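Local atomic coordinates of acetylcholine-binding protein (PDB entry 2BJ0), a protein that probably binds acetylcholine as a soluble pentamer whose subunits resemble the extracellular ligand-binding domain of nicotinic acetylcholine receptors. Residues Val73-Val77 / Ser78-Thr82. Sequence-based numbering, arbitrary orientation.
Sequences VSLPV and SKMWT
Lys-79 folds back over Pro-76 just where the chain leaves its strand and turns. From the CB outward, the lysine first meets backbone: CB lies 3.3 Å from Pro-76 O, the carbonyl oxygen that also accepts the bond from Lys-79 N. CG comes next, near the same oxygen and above one face of the proline ring at its CD corner, 3.9 Å from Pro-76 CD; the two side chains pass each other at a slant. With CG turned opposite the carbonyl carbon (chi1 -66°) and a second bend at chi2, the chain beyond CG no longer touches the proline, and the NZ end leads away from it; Lys-79 and Pro-76 both pack against Asp-15 of a neighbouring subunit.

The turn itself is a short 3-10 segment that closes strand 72-76, part of the immunoglobulin-like beta sandwich of this pentameric ligand-binding domain. Its i to i+3 bond, Lys-79 N to Pro-76 O, measures 3.0 Å and is fairly straight at the hydrogen (160°), although the donor sits well above the carbonyl plane. The following one, Met-80 N to Val-77 O, is weak at 3.5 Å. On the outer side of the turn, Ser-78 OG rests 3.8 Å from Pro-76 CB.

Met-80 takes the inward route: its chain bends at chi3 (76°) and brings the methyl CE to 4.2 Å from Leu-75 CD1, the two side chains crossing nearly at right angles. Both also touch Val-104 of strand 101-105, which pairs with strand 72-76. Further along, the methyl CG2 of Thr-82 lies 4.2 Å from Val-77 CG2.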
ATOM      1  N   VAL A  73     -29.210   3.319   1.030  1.00 31.08           N
ATOM      2  CA  VAL A  73     -28.270   2.526   0.259  1.00 29.30           C
ATOM      3  C   VAL A  73     -26.864   2.872   0.719  1.00 29.01           C
ATOM      4  O   VAL A  73     -26.526   4.048   0.939  1.00 27.82           O
ATOM      5  CB  VAL A  73     -28.479   2.670  -1.306  1.00 28.21           C
ATOM      6  CG1 VAL A  73     -28.112   4.012  -1.800  1.00 26.40           C
ATOM      7  CG2 VAL A  73     -27.695   1.585  -2.088  1.00 27.17           C
ATOM      8  N   SER A  74     -26.077   1.824   0.895  1.00 27.79           N
ATOM      9  CA  SER A  74     -24.667   1.927   1.174  1.00 27.96           C
ATOM     10  C   SER A  74     -23.874   1.829  -0.149  1.00 27.43           C
ATOM     11  O   SER A  74     -24.124   0.939  -0.973  1.00 26.39           O
ATOM     12  CB  SER A  74     -24.284   0.794   2.131  1.00 28.39           C
ATOM     13  OG  SER A  74     -22.877   0.620   2.253  1.00 30.19           O
ATOM     14  N   LEU A  75     -22.944   2.756  -0.348  1.00 26.94           N
ATOM     15  CA  LEU A  75     -22.124   2.815  -1.547  1.00 27.05           C
ATOM     16  C   LEU A  75     -20.663   3.005  -1.182  1.00 26.79           C
ATOM     17  O   LEU A  75     -20.346   3.585  -0.131  1.00 27.33           O
ATOM     18  CB  LEU A  75     -22.585   3.946  -2.458  1.00 27.37           C
ATOM     19  CG  LEU A  75     -24.055   3.899  -2.911  1.00 28.68           C
ATOM     20  CD1 LEU A  75     -24.568   5.321  -3.204  1.00 28.45           C
ATOM     21  CD2 LEU A  75     -24.178   2.973  -4.110  1.00 28.14           C
ATOM     22  N   PRO A  76     -19.766   2.535  -2.048  1.00 26.53           N
ATOM     23  CA  PRO A  76     -18.362   2.774  -1.854  1.00 26.10           C
ATOM     24  C   PRO A  76     -18.136   4.269  -1.901  1.00 25.01           C
ATOM     25  O   PRO A  76     -18.749   4.977  -2.704  1.00 24.61           O
ATOM     26  CB  PRO A  76     -17.691   2.110  -3.095  1.00 25.82           C
ATOM     27  CG  PRO A  76     -18.703   1.116  -3.590  1.00 26.02           C
ATOM     28  CD  PRO A  76     -20.033   1.792  -3.296  1.00 26.91           C
ATOM     29  N   VAL A  77     -17.273   4.714  -1.015  1.00 24.62           N
ATOM     30  CA  VAL A  77     -16.785   6.053  -0.921  1.00 25.41           C
ATOM     31  C   VAL A  77     -16.283   6.626  -2.228  1.00 25.90           C
ATOM     32  O   VAL A  77     -16.432   7.820  -2.465  1.00 25.42           O
ATOM     33  CB  VAL A  77     -15.706   6.088   0.186  1.00 25.05           C
ATOM     34  CG1 VAL A  77     -14.565   6.989  -0.127  1.00 28.46           C
ATOM     35  CG2 VAL A  77     -16.347   6.439   1.516  1.00 26.92           C
ATOM     36  N   SER A  78     -15.691   5.798  -3.090  1.00 26.70           N
ATOM     37  CA  SER A  78     -15.197   6.272  -4.377  1.00 27.68           C
ATOM     38  C   SER A  78     -16.311   6.747  -5.325  1.00 28.41           C
ATOM     39  O   SER A  78     -16.017   7.353  -6.347  1.00 29.29           O
ATOM     40  CB  SER A  78     -14.429   5.148  -5.070  1.00 28.54           C
ATOM     41  OG  SER A  78     -15.322   4.081  -5.321  1.00 29.79           O
ATOM     42  N   LYS A  79     -17.575   6.466  -5.007  1.00 28.11           N
ATOM     43  CA  LYS A  79     -18.699   6.805  -5.896  1.00 28.72           C
ATOM     44  C   LYS A  79     -19.219   8.245  -5.751  1.00 28.80           C
ATOM     45  O   LYS A  79     -20.006   8.691  -6.566  1.00 29.34           O
ATOM     46  CB  LYS A  79     -19.857   5.820  -5.711  1.00 28.90           C
ATOM     47  CG  LYS A  79     -19.473   4.400  -6.179  1.00 32.18           C
ATOM     48  CD  LYS A  79     -19.040   4.426  -7.619  1.00 37.36           C
ATOM     49  CE  LYS A  79     -18.037   3.306  -7.910  1.00 42.84           C
ATOM     50  NZ  LYS A  79     -17.532   3.431  -9.300  1.00 45.46           N
ATOM     51  N   MET A  80     -18.783   8.961  -4.730  1.00 27.71           N
ATOM     52  CA  MET A  80     -19.243  10.348  -4.566  1.00 28.68           C
ATOM     53  C   MET A  80     -18.208  11.206  -3.870  1.00 27.36           C
ATOM     54  O   MET A  80     -17.238  10.684  -3.334  1.00 28.37           O
ATOM     55  CB  MET A  80     -20.545  10.359  -3.782  1.00 27.44           C
ATOM     56  CG  MET A  80     -20.380   9.828  -2.393  1.00 29.77           C
ATOM     57  SD  MET A  80     -21.825  10.205  -1.373  1.00 33.86           S
ATOM     58  CE  MET A  80     -22.911   8.958  -2.062  1.00 32.85           C
ATOM     59  N   TRP A  81     -18.382  12.523  -3.912  1.00 26.11           N
ATOM     60  CA  TRP A  81     -17.544  13.396  -3.128  1.00 25.57           C
ATOM     61  C   TRP A  81     -17.770  13.066  -1.660  1.00 25.12           C
ATOM     62  O   TRP A  81     -18.918  12.854  -1.242  1.00 24.59           O
ATOM     63  CB  TRP A  81     -17.942  14.841  -3.390  1.00 25.22           C
ATOM     64  CG  TRP A  81     -17.156  15.825  -2.597  1.00 23.92           C
ATOM     65  CD1 TRP A  81     -16.005  16.425  -2.972  1.00 23.93           C
ATOM     66  CD2 TRP A  81     -17.471  16.329  -1.291  1.00 23.96           C
ATOM     67  NE1 TRP A  81     -15.574  17.275  -1.985  1.00 24.99           N
ATOM     68  CE2 TRP A  81     -16.453  17.221  -0.934  1.00 24.67           C
ATOM     69  CE3 TRP A  81     -18.510  16.087  -0.366  1.00 26.52           C
ATOM     70  CZ2 TRP A  81     -16.444  17.911   0.293  1.00 24.45           C
ATOM     71  CZ3 TRP A  81     -18.512  16.776   0.854  1.00 23.53           C
ATOM     72  CH2 TRP A  81     -17.485  17.671   1.167  1.00 24.04           C
ATOM     73  N   THR A  82     -16.678  13.044  -0.887  1.00 24.60           N
ATOM     74  CA  THR A  82     -16.727  12.924   0.578  1.00 24.12           C
ATOM     75  C   THR A  82     -15.776  13.960   1.158  1.00 24.29           C
ATOM     76  O   THR A  82     -14.833  14.410   0.485  1.00 23.88           O
ATOM     77  CB  THR A  82     -16.339  11.498   1.088  1.00 24.51           C
ATOM     78  OG1 THR A  82     -15.058  11.136   0.558  1.00 22.43           O
ATOM     79  CG2 THR A  82     -17.307  10.424   0.542  1.00 23.68           C
TER